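Oligopeptide-binding protein oppA (Lactococcus lactis, PDB 3DRF) binds oligopeptides in a voluminous cavity as the receptor of the OppABCDF ABC transporter, which takes up peptides longer than three residues. Local coordinates at residues D273-Y283 / Y545-M555; F496-L505 / K525-Y535. One frame throughout, in Å; residues are numbered along the deposited sequence. Where two conformers were deposited one is given.

Interaction 1. Residues D273-Y283 / Y545-M555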
loop_
_atom_site.group_PDB
_atom_site.type_symbol
_atom_site.label_atom_id
_atom_site.label_comp_id
_atom_site.label_asym_id
_atom_site.label_seq_id
_atom_site.Cartn_x
_atom_site.Cartn_y
_atom_site.Cartn_z
ATOM N N ASP A 273 -11.117 22.473 -5.164
ATOM C CA ASP A 273 -12.033 21.920 -6.144
ATOM C C ASP A 273 -12.299 20.446 -5.914
ATOM O O ASP A 273 -13.367 19.964 -6.181
ATOM C CB ASP A 273 -11.506 22.107 -7.572
ATOM C CG ASP A 273 -11.342 23.555 -7.952
ATOM O OD1 ASP A 273 -12.369 24.246 -7.910
ATOM O OD2 ASP A 273 -10.265 23.988 -8.303
ATOM N N ILE A 274 -11.286 19.732 -5.446
ATOM C CA ILE A 274 -11.342 18.262 -5.248
ATOM C C ILE A 274 -10.596 17.982 -3.960
ATOM O O ILE A 274 -9.564 18.544 -3.763
ATOM C CB ILE A 274 -10.622 17.566 -6.413
ATOM C CG1 ILE A 274 -11.291 17.881 -7.781
ATOM C CG2 ILE A 274 -10.517 16.058 -6.163
ATOM C CD1 ILE A 274 -10.562 17.339 -8.956
ATOM N N ILE A 275 -11.114 17.086 -3.110
ATOM C CA ILE A 275 -10.345 16.489 -2.010
ATOM C C ILE A 275 -10.406 14.965 -2.063
ATOM O O ILE A 275 -11.443 14.396 -2.103
ATOM C CB ILE A 275 -10.826 16.972 -0.595
ATOM C CG1 ILE A 275 -10.887 18.532 -0.510
ATOM C CG2 ILE A 275 -9.911 16.365 0.463
ATOM C CD1 ILE A 275 -11.360 19.050 0.810
ATOM N N ASN A 276 -9.228 14.366 -2.123
ATOM C CA ASN A 276 -9.064 12.899 -2.130
ATOM C C ASN A 276 -8.700 12.390 -0.748
ATOM O O ASN A 276 -8.130 13.093 0.035
ATOM C CB ASN A 276 -7.991 12.513 -3.177
ATOM C CG ASN A 276 -8.498 12.742 -4.595
ATOM O OD1 ASN A 276 -9.544 12.252 -4.947
ATOM N ND2 ASN A 276 -7.763 13.515 -5.371
ATOM N N GLY A 277 -9.046 11.148 -0.496
ATOM C CA GLY A 277 -8.715 10.485 0.766
ATOM C C GLY A 277 -9.567 10.800 1.975
ATOM O O GLY A 277 -9.190 10.510 3.055
ATOM N N MET A 278 -10.736 11.395 1.753
ATOM C CA MET A 278 -11.571 11.761 2.900
ATOM C C MET A 278 -12.142 10.565 3.639
ATOM O O MET A 278 -12.545 9.626 3.025
ATOM C CB MET A 278 -12.709 12.704 2.471
ATOM C CG MET A 278 -12.186 14.070 2.046
ATOM S SD MET A 278 -13.548 15.227 1.660
ATOM C CE MET A 278 -14.244 15.535 3.311
ATOM N N VAL A 279 -12.150 10.661 4.962
ATOM C CA VAL A 279 -12.599 9.590 5.850
ATOM C C VAL A 279 -14.123 9.327 5.685
ATOM O O VAL A 279 -14.909 10.208 5.404
ATOM C CB VAL A 279 -12.278 9.902 7.335
ATOM C CG1 VAL A 279 -10.756 9.734 7.592
ATOM C CG2 VAL A 279 -12.821 11.258 7.811
ATOM N N SER A 280 -14.497 8.090 5.918
ATOM C CA SER A 280 -15.884 7.655 5.795
ATOM C C SER A 280 -16.842 8.424 6.711
ATOM O O SER A 280 -17.994 8.630 6.351
ATOM C CB SER A 280 -15.982 6.163 6.104
ATOM O OG SER A 280 -15.284 5.389 5.132
ATOM N N SER A 281 -16.355 8.877 7.859
ATOM C CA SER A 281 -17.231 9.547 8.843
ATOM C C SER A 281 -17.753 10.915 8.356
ATOM O O SER A 281 -18.697 11.403 8.881
ATOM C CB SER A 281 -16.543 9.719 10.182
ATOM O OG SER A 281 -15.397 10.548 10.058
ATOM N N GLN A 282 -17.098 11.513 7.373
ATOM C CA GLN A 282 -17.521 12.790 6.810
ATOM C C GLN A 282 -18.435 12.709 5.600
ATOM O O GLN A 282 -18.825 13.675 5.065
ATOM C CB GLN A 282 -16.237 13.606 6.462
ATOM C CG GLN A 282 -15.436 14.036 7.711
ATOM C CD GLN A 282 -14.098 14.613 7.396
ATOM O OE1 GLN A 282 -13.620 14.538 6.306
ATOM N NE2 GLN A 282 -13.500 15.177 8.389
ATOM N N TYR A 283 -18.746 11.504 5.170
ATOM C CA TYR A 283 -19.488 11.275 3.923
ATOM C C TYR A 283 -20.854 11.990 3.884
ATOM O O TYR A 283 -21.205 12.575 2.893
ATOM C CB TYR A 283 -19.661 9.753 3.707
ATOM C CG TYR A 283 -20.258 9.335 2.364
ATOM C CD1 TYR A 283 -19.799 9.866 1.143
ATOM C CD2 TYR A 283 -21.195 8.328 2.300
ATOM C CE1 TYR A 283 -20.293 9.436 -0.051
ATOM C CE2 TYR A 283 -21.689 7.918 1.097
ATOM C CZ TYR A 283 -21.244 8.473 -0.063
ATOM O OH TYR A 283 -21.713 8.029 -1.305
ATOM N N TYR A 545 -14.815 7.750 -1.789
ATOM C CA TYR A 545 -15.585 8.844 -2.396
ATOM C C TYR A 545 -14.681 10.049 -2.532
ATOM O O TYR A 545 -13.781 10.223 -1.783
ATOM C CB TYR A 545 -16.836 9.189 -1.561
ATOM C CG TYR A 545 -16.528 9.883 -0.230
ATOM C CD1 TYR A 545 -16.612 11.261 -0.111
ATOM C CD2 TYR A 545 -16.195 9.145 0.901
ATOM C CE1 TYR A 545 -16.386 11.890 1.055
ATOM C CE2 TYR A 545 -15.915 9.778 2.095
ATOM C CZ TYR A 545 -16.029 11.158 2.164
ATOM O OH TYR A 545 -15.826 11.775 3.342
ATOM N N THR A 546 -14.992 10.892 -3.511
ATOM C CA THR A 546 -14.267 12.142 -3.749
ATOM C C THR A 546 -15.281 13.202 -4.138
ATOM O O THR A 546 -15.945 13.071 -5.114
ATOM C CB THR A 546 -13.282 11.965 -4.916
ATOM O OG1 THR A 546 -12.232 11.096 -4.469
ATOM C CG2 THR A 546 -12.640 13.324 -5.364
ATOM N N PRO A 547 -15.397 14.276 -3.387
ATOM C CA PRO A 547 -16.196 15.411 -3.859
ATOM C C PRO A 547 -15.443 16.260 -4.921
ATOM O O PRO A 547 -14.272 16.464 -4.852
ATOM C CB PRO A 547 -16.421 16.236 -2.578
ATOM C CG PRO A 547 -15.197 16.000 -1.758
ATOM C CD PRO A 547 -14.775 14.558 -2.070
ATOM N N VAL A 548 -16.203 16.702 -5.910
ATOM C CA VAL A 548 -15.696 17.452 -7.044
ATOM C C VAL A 548 -16.583 18.683 -7.272
ATOM O O VAL A 548 -17.752 18.541 -7.474
ATOM C CB VAL A 548 -15.681 16.582 -8.334
ATOM C CG1 VAL A 548 -15.124 17.395 -9.481
ATOM C CG2 VAL A 548 -14.849 15.285 -8.095
ATOM N N ASN A 549 -16.004 19.873 -7.230
ATOM C CA ASN A 549 -16.757 21.128 -7.472
ATOM C C ASN A 549 -17.396 21.033 -8.846
ATOM O O ASN A 549 -16.827 20.563 -9.771
ATOM C CB ASN A 549 -15.794 22.329 -7.385
ATOM C CG ASN A 549 -16.484 23.662 -7.549
ATOM O OD1 ASN A 549 -16.997 23.981 -8.581
ATOM N ND2 ASN A 549 -16.424 24.439 -6.517
ATOM N N LYS A 550 -18.633 21.506 -8.940
ATOM C CA LYS A 550 -19.356 21.466 -10.223
ATOM C C LYS A 550 -18.721 22.243 -11.393
ATOM O O LYS A 550 -19.034 21.980 -12.478
ATOM C CB LYS A 550 -20.863 21.800 -10.042
ATOM C CG LYS A 550 -21.549 20.757 -9.223
ATOM C CD LYS A 550 -23.046 20.986 -9.148
ATOM C CE LYS A 550 -23.685 20.174 -8.087
ATOM N NZ LYS A 550 -25.152 20.559 -7.843
ATOM N N ARG A 551 -17.786 23.118 -11.102
ATOM C CA ARG A 551 -17.092 23.824 -12.155
ATOM C C ARG A 551 -16.090 22.908 -12.919
ATOM O O ARG A 551 -15.713 23.192 -14.020
ATOM C CB ARG A 551 -16.384 25.075 -11.624
ATOM C CG ARG A 551 -15.002 24.774 -10.986
ATOM C CD ARG A 551 -14.325 26.038 -10.578
ATOM N NE ARG A 551 -12.927 25.853 -10.190
ATOM C CZ ARG A 551 -11.891 26.450 -10.757
ATOM N NH1 ARG A 551 -12.040 27.226 -11.796
ATOM N NH2 ARG A 551 -10.679 26.198 -10.317
ATOM N N VAL A 552 -15.720 21.780 -12.296
ATOM C CA VAL A 552 -14.735 20.859 -12.873
ATOM C C VAL A 552 -15.353 19.869 -13.843
ATOM O O VAL A 552 -16.326 19.240 -13.515
ATOM C CB VAL A 552 -13.998 20.037 -11.749
ATOM C CG1 VAL A 552 -12.901 19.180 -12.382
ATOM C CG2 VAL A 552 -13.392 20.959 -10.695
ATOM N N VAL A 553 -14.767 19.701 -15.000
ATOM C CA VAL A 553 -15.223 18.730 -15.937
ATOM C C VAL A 553 -14.076 17.747 -16.178
ATOM O O VAL A 553 -12.969 18.114 -16.181
ATOM C CB VAL A 553 -15.665 19.377 -17.290
ATOM C CG1 VAL A 553 -16.900 20.275 -17.122
ATOM C CG2 VAL A 553 -14.562 20.179 -17.882
ATOM N N GLY A 554 -14.401 16.487 -16.368
ATOM C CA GLY A 554 -13.401 15.483 -16.718
ATOM C C GLY A 554 -12.792 14.694 -15.560
ATOM O O GLY A 554 -11.954 13.888 -15.795
ATOM N N MET A 555 -13.178 14.964 -14.337
ATOM C CA MET A 555 -12.682 14.174 -13.222
ATOM C C MET A 555 -13.473 12.842 -13.139
ATOM O O MET A 555 -14.625 12.806 -13.475
ATOM C CB MET A 555 -12.769 14.937 -11.916
ATOM C CG MET A 555 -12.343 14.166 -10.685
ATOM S SD MET A 555 -10.597 13.594 -10.676
ATOM C CE MET A 555 -10.590 12.458 -9.307
HETATM O O HOH W 1 -12.074 12.139 -0.674
HETATM O O HOH W 2 -10.860 9.466 -2.165
HETATM O O HOH W 3 -12.695 8.492 0.400
#
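Arg551 meets Asp273 side-on: NE lies 2.8 Å from OD1 of Asp273 and NH2 3.0 Å from its OD2, both bonds nearly straight. The two planes are turned 41° apart, and NE reaches OD1 from above the carboxylate plane. Asp273 OD2 has a second donor in the backbone N of Lys36. Thr546 OG1 donates to Asn276 OD1 (3.0 Å) in the plane of that amide, and Tyr545 OH to the backbone O of Val279 (2.7 Å), which Gln282 N reaches from the opposite face. Between backbones, Asn549 N donates to Asp273 O (2.8 Å), and one water links Ile275 O, Met278 N and Tyr545 O where the chains have parted. Among aromatic contacts, Tyr283 turns an edge to one face of Tyr545, with CD1 3.5 Å from Tyr545 CG in a tilted edge-to-face pair, planes 50° apart. Apolar packing joins Ile274 CG2 to Thr546 CG2 at 3.6 Å and Met278 SD to Pro547 CG. The axes of strands 274-276 and 545-549 run at 168°. With a single bridge, Ile274 to Val548, this is a brief antiparallel meeting of edge strand 274-276 with strand 536-549 of another sheet in the periplasmic-binding-protein fold.

Interaction 2. Residues F496-L505 / K525-Y535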
loop_
_atom_site.group_PDB
_atom_site.type_symbol
_atom_site.label_atom_id
_atom_site.label_comp_id
_atom_site.label_asym_id
_atom_site.label_seq_id
_atom_site.Cartn_x
_atom_site.Cartn_y
_atom_site.Cartn_z
ATOM N N PHE A 496 5.884 -12.573 10.918
ATOM C CA PHE A 496 5.621 -14.012 10.897
ATOM C C PHE A 496 6.394 -14.635 9.722
ATOM O O PHE A 496 6.720 -13.998 8.757
ATOM C CB PHE A 496 4.112 -14.360 10.908
ATOM C CG PHE A 496 3.365 -14.084 9.594
ATOM C CD1 PHE A 496 3.510 -14.920 8.473
ATOM C CD2 PHE A 496 2.523 -12.978 9.514
ATOM C CE1 PHE A 496 2.785 -14.665 7.298
ATOM C CE2 PHE A 496 1.794 -12.751 8.336
ATOM C CZ PHE A 496 1.935 -13.591 7.241
ATOM N N ASN A 497 6.690 -15.892 9.902
ATOM C CA ASN A 497 7.395 -16.700 8.904
ATOM C C ASN A 497 6.946 -18.142 9.108
ATOM O O ASN A 497 7.386 -18.805 10.000
ATOM C CB ASN A 497 8.939 -16.587 9.061
ATOM C CG ASN A 497 9.661 -17.320 7.939
ATOM O OD1 ASN A 497 9.249 -18.339 7.527
ATOM N ND2 ASN A 497 10.724 -16.746 7.468
ATOM N N ASP A 498 6.040 -18.562 8.266
ATOM C CA ASP A 498 5.258 -19.759 8.491
ATOM C C ASP A 498 5.212 -20.585 7.204
ATOM O O ASP A 498 4.893 -20.099 6.188
ATOM C CB ASP A 498 3.829 -19.321 8.945
ATOM C CG ASP A 498 2.919 -20.517 9.256
ATOM O OD1 ASP A 498 2.782 -20.858 10.431
ATOM O OD2 ASP A 498 2.347 -21.068 8.337
ATOM N N SER A 499 5.579 -21.846 7.305
ATOM C CA SER A 499 5.690 -22.678 6.077
ATOM C C SER A 499 4.352 -22.847 5.356
ATOM O O SER A 499 4.316 -22.752 4.188
ATOM C CB SER A 499 6.279 -24.065 6.351
ATOM O OG SER A 499 7.630 -23.912 6.784
ATOM N N GLU A 500 3.266 -23.000 6.095
ATOM C CA GLU A 500 1.944 -23.139 5.473
ATOM C C GLU A 500 1.582 -21.883 4.680
ATOM O O GLU A 500 1.120 -21.964 3.540
ATOM C CB GLU A 500 0.867 -23.431 6.528
ATOM C CG GLU A 500 -0.554 -23.521 5.993
ATOM C CD GLU A 500 -1.547 -23.944 7.054
ATOM O OE1 GLU A 500 -1.586 -25.148 7.400
ATOM O OE2 GLU A 500 -2.268 -23.059 7.546
ATOM N N ILE A 501 1.759 -20.728 5.300
ATOM C CA ILE A 501 1.476 -19.423 4.623
ATOM C C ILE A 501 2.358 -19.188 3.402
ATOM O O ILE A 501 1.879 -18.821 2.387
ATOM C CB ILE A 501 1.460 -18.222 5.596
ATOM C CG1 ILE A 501 0.417 -18.443 6.747
ATOM C CG2 ILE A 501 1.204 -16.917 4.797
ATOM C CD1 ILE A 501 -1.030 -18.716 6.254
ATOM N N THR A 502 3.650 -19.418 3.556
ATOM C CA THR A 502 4.627 -19.291 2.467
ATOM C C THR A 502 4.242 -20.219 1.287
ATOM O O THR A 502 4.175 -19.784 0.187
ATOM C CB THR A 502 6.042 -19.636 2.965
ATOM O OG1 THR A 502 6.481 -18.540 3.783
ATOM C CG2 THR A 502 7.013 -19.838 1.779
ATOM N N LYS A 503 3.886 -21.498 1.571
ATOM C CA LYS A 503 3.433 -22.380 0.498
ATOM C C LYS A 503 2.109 -21.908 -0.116
ATOM O O LYS A 503 1.910 -22.026 -1.322
ATOM C CB LYS A 503 3.323 -23.810 0.999
ATOM C CG LYS A 503 4.670 -24.451 1.296
ATOM C CD LYS A 503 4.497 -25.941 1.498
ATOM C CE LYS A 503 5.780 -26.620 1.912
ATOM N NZ LYS A 503 5.903 -26.679 3.394
ATOM N N ASP A 504 1.162 -21.359 0.716
ATOM C CA ASP A 504 -0.061 -20.777 0.177
ATOM C C ASP A 504 0.254 -19.663 -0.815
ATOM O O ASP A 504 -0.373 -19.560 -1.868
ATOM C CB ASP A 504 -0.945 -20.241 1.307
ATOM C CG ASP A 504 -1.621 -21.347 2.093
ATOM O OD1 ASP A 504 -1.564 -22.513 1.650
ATOM O OD2 ASP A 504 -2.210 -21.052 3.154
ATOM N N LEU A 505 1.067 -18.704 -0.383
ATOM C CA LEU A 505 1.427 -17.519 -1.192
ATOM C C LEU A 505 2.060 -17.974 -2.527
ATOM O O LEU A 505 1.673 -17.513 -3.578
ATOM C CB LEU A 505 2.444 -16.629 -0.469
ATOM C CG LEU A 505 1.805 -15.793 0.700
ATOM C CD1 LEU A 505 2.929 -15.213 1.534
ATOM C CD2 LEU A 505 0.850 -14.683 0.249
ATOM N N LYS A 525 -7.873 -21.155 0.054
ATOM C CA LYS A 525 -7.035 -21.815 1.096
ATOM C C LYS A 525 -6.200 -20.798 1.869
ATOM O O LYS A 525 -6.174 -20.835 3.055
ATOM C CB LYS A 525 -6.192 -22.949 0.499
ATOM C CG LYS A 525 -5.369 -23.677 1.592
ATOM C CD LYS A 525 -4.533 -24.810 0.993
ATOM C CE LYS A 525 -3.920 -25.730 2.047
ATOM N NZ LYS A 525 -2.936 -24.995 2.924
ATOM N N TYR A 526 -5.567 -19.890 1.145
ATOM C CA TYR A 526 -4.828 -18.781 1.739
ATOM C C TYR A 526 -5.689 -17.930 2.691
ATOM O O TYR A 526 -5.284 -17.618 3.765
ATOM C CB TYR A 526 -4.314 -17.899 0.598
ATOM C CG TYR A 526 -3.715 -16.573 1.058
ATOM C CD1 TYR A 526 -2.558 -16.522 1.846
ATOM C CD2 TYR A 526 -4.313 -15.368 0.697
ATOM C CE1 TYR A 526 -2.028 -15.268 2.245
ATOM C CE2 TYR A 526 -3.796 -14.154 1.095
ATOM C CZ TYR A 526 -2.674 -14.120 1.889
ATOM O OH TYR A 526 -2.126 -12.900 2.315
ATOM N N GLN A 527 -6.870 -17.558 2.230
ATOM C CA GLN A 527 -7.778 -16.764 3.068
ATOM C C GLN A 527 -8.197 -17.512 4.367
ATOM O O GLN A 527 -8.186 -16.974 5.417
ATOM C CB GLN A 527 -9.029 -16.348 2.271
ATOM C CG GLN A 527 -8.743 -15.283 1.132
ATOM C CD GLN A 527 -9.946 -15.124 0.179
ATOM O OE1 GLN A 527 -10.909 -14.498 0.500
ATOM N NE2 GLN A 527 -9.833 -15.662 -0.962
ATOM N N GLU A 528 -8.534 -18.783 4.228
ATOM C CA GLU A 528 -8.896 -19.610 5.372
ATOM C C GLU A 528 -7.695 -19.786 6.293
ATOM O O GLU A 528 -7.832 -19.664 7.463
ATOM C CB GLU A 528 -9.311 -21.016 4.887
ATOM C CG GLU A 528 -10.684 -21.118 4.129
ATOM C CD GLU A 528 -10.873 -22.472 3.461
ATOM O OE1 GLU A 528 -9.920 -23.205 3.227
ATOM O OE2 GLU A 528 -12.017 -22.734 3.192
ATOM N N ASP A 529 -6.521 -20.052 5.738
ATOM C CA ASP A 529 -5.345 -20.336 6.574
ATOM C C ASP A 529 -4.875 -19.070 7.334
ATOM O O ASP A 529 -4.509 -19.155 8.454
ATOM C CB ASP A 529 -4.162 -20.926 5.749
ATOM C CG ASP A 529 -4.438 -22.331 5.256
ATOM O OD1 ASP A 529 -5.359 -22.988 5.703
ATOM O OD2 ASP A 529 -3.657 -22.718 4.394
ATOM N N MET A 530 -4.950 -17.921 6.709
ATOM C CA MET A 530 -4.550 -16.673 7.368
ATOM C C MET A 530 -5.521 -16.406 8.520
ATOM O O MET A 530 -5.119 -15.991 9.528
ATOM C CB MET A 530 -4.620 -15.511 6.368
ATOM C CG MET A 530 -3.357 -15.533 5.400
ATOM S SD MET A 530 -1.745 -15.103 6.287
ATOM C CE MET A 530 -1.773 -13.270 6.174
ATOM N N ASN A 531 -6.805 -16.656 8.320
ATOM C CA ASN A 531 -7.789 -16.432 9.419
ATOM C C ASN A 531 -7.561 -17.425 10.600
ATOM O O ASN A 531 -7.656 -17.058 11.711
ATOM C CB ASN A 531 -9.233 -16.557 8.860
ATOM C CG ASN A 531 -9.696 -15.307 8.117
ATOM O OD1 ASN A 531 -9.039 -14.288 8.126
ATOM N ND2 ASN A 531 -10.808 -15.413 7.474
ATOM N N LYS A 532 -7.230 -18.671 10.311
ATOM C CA LYS A 532 -6.999 -19.678 11.379
ATOM C C LYS A 532 -5.682 -19.424 12.132
ATOM O O LYS A 532 -5.676 -19.449 13.305
ATOM C CB LYS A 532 -7.028 -21.095 10.803
ATOM C CG LYS A 532 -6.889 -22.146 11.940
ATOM C CD LYS A 532 -7.074 -23.563 11.386
ATOM C CE LYS A 532 -7.091 -24.620 12.587
ATOM N NZ LYS A 532 -6.831 -26.074 12.135
ATOM N N LYS A 533 -4.610 -19.125 11.398
ATOM C CA LYS A 533 -3.332 -18.818 12.029
ATOM C C LYS A 533 -3.456 -17.515 12.846
ATOM O O LYS A 533 -2.859 -17.384 13.865
ATOM C CB LYS A 533 -2.237 -18.632 10.959
ATOM C CG LYS A 533 -1.807 -19.911 10.175
ATOM C CD LYS A 533 -0.826 -20.791 10.872
ATOM C CE LYS A 533 -0.412 -22.007 10.002
ATOM N NZ LYS A 533 0.804 -22.743 10.692
ATOM N N ALA A 534 -4.186 -16.566 12.298
ATOM C CA ALA A 534 -4.526 -15.337 13.000
ATOM C C ALA A 534 -3.267 -14.547 13.400
ATOM O O ALA A 534 -3.219 -13.910 14.403
ATOM C CB ALA A 534 -5.410 -15.667 14.249
ATOM N N TYR A 535 -2.283 -14.566 12.510
ATOM C CA TYR A 535 -1.149 -13.659 12.657
ATOM C C TYR A 535 -1.557 -12.214 12.369
ATOM O O TYR A 535 -0.967 -11.336 12.901
ATOM C CB TYR A 535 -0.030 -14.073 11.696
ATOM C CG TYR A 535 0.538 -15.492 11.907
ATOM C CD1 TYR A 535 0.761 -16.030 13.169
ATOM C CD2 TYR A 535 0.868 -16.295 10.815
ATOM C CE1 TYR A 535 1.314 -17.304 13.321
ATOM C CE2 TYR A 535 1.413 -17.561 10.976
ATOM C CZ TYR A 535 1.644 -18.030 12.211
ATOM O OH TYR A 535 2.217 -19.274 12.444
HETATM O O HOH W 4 3.328 -24.082 8.875
HETATM O O HOH W 5 -0.305 -25.592 10.127
#
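Phe496 lays its ring against Tyr535 in an offset stack, centroids 5.0 Å apart and planes at 24°, while its CB sits over the face of the tyrosine ring as a CH-pi contact. Phe496 CZ is met by Met530 CE at 3.9 Å. Asp498 is the N-cap of helix 499-508: OD2 takes Ile501 N on its anti lone pair, and OD1 serves the other segment. There Lys533 NZ comes in on the syn lone pair at 2.7 Å, and Tyr535 OH donates from above the carboxylate plane at 2.6 Å. With CG anti to the backbone N (chi1 -178°), this carboxylate can face both its own helix start and the end of the neighbouring helix. An alanine here would remove all three bonds and is likely to leave the first turn uncapped and Lys533 without its carboxylate mate. The helices pack antiparallel, the short axes 9.6 Å apart at a signed crossing angle of -159°, as a helical hairpin joined through a short connection. A water between Glu500 OE1 and Lys533 NZ makes a doubtful link, Glu500 having two conformers. Ile501 pushes CD1 against Met530 SD (3.7 Å), crossing that side chain at about a right angle. Asp504 brings OD2 within 2.5 Å of Asp529 OD2, so one of these acids probably holds a proton; Lys525 NZ bonds both Asp504 OD1 and Asp529 OD2, and its positive charge would ease their approach. Leu505 rests CD2 on Tyr526 CE1 at 3.6 Å, and the hydroxyl of that tyrosine bonds Gln481.

Interactions 1 and 2 lie on opposite sides of the chain's centre, 38 Å apart between centres and about 21 Å between nearest atoms, so neither touches the other. Sequence connects them: helix 516-533, which supplies the second segment of interaction 2, runs on into strand 536-549, whose far end enters interaction 1. Interaction 2 is thus nested within the loop that interaction 1 closes across 262 residues, whereas its own segments are only 20 residues apart. One contact brings the edge strand of one sheet against a strand of another, the other packs two helices. Both are packing contacts within the closed, peptide-loaded receptor.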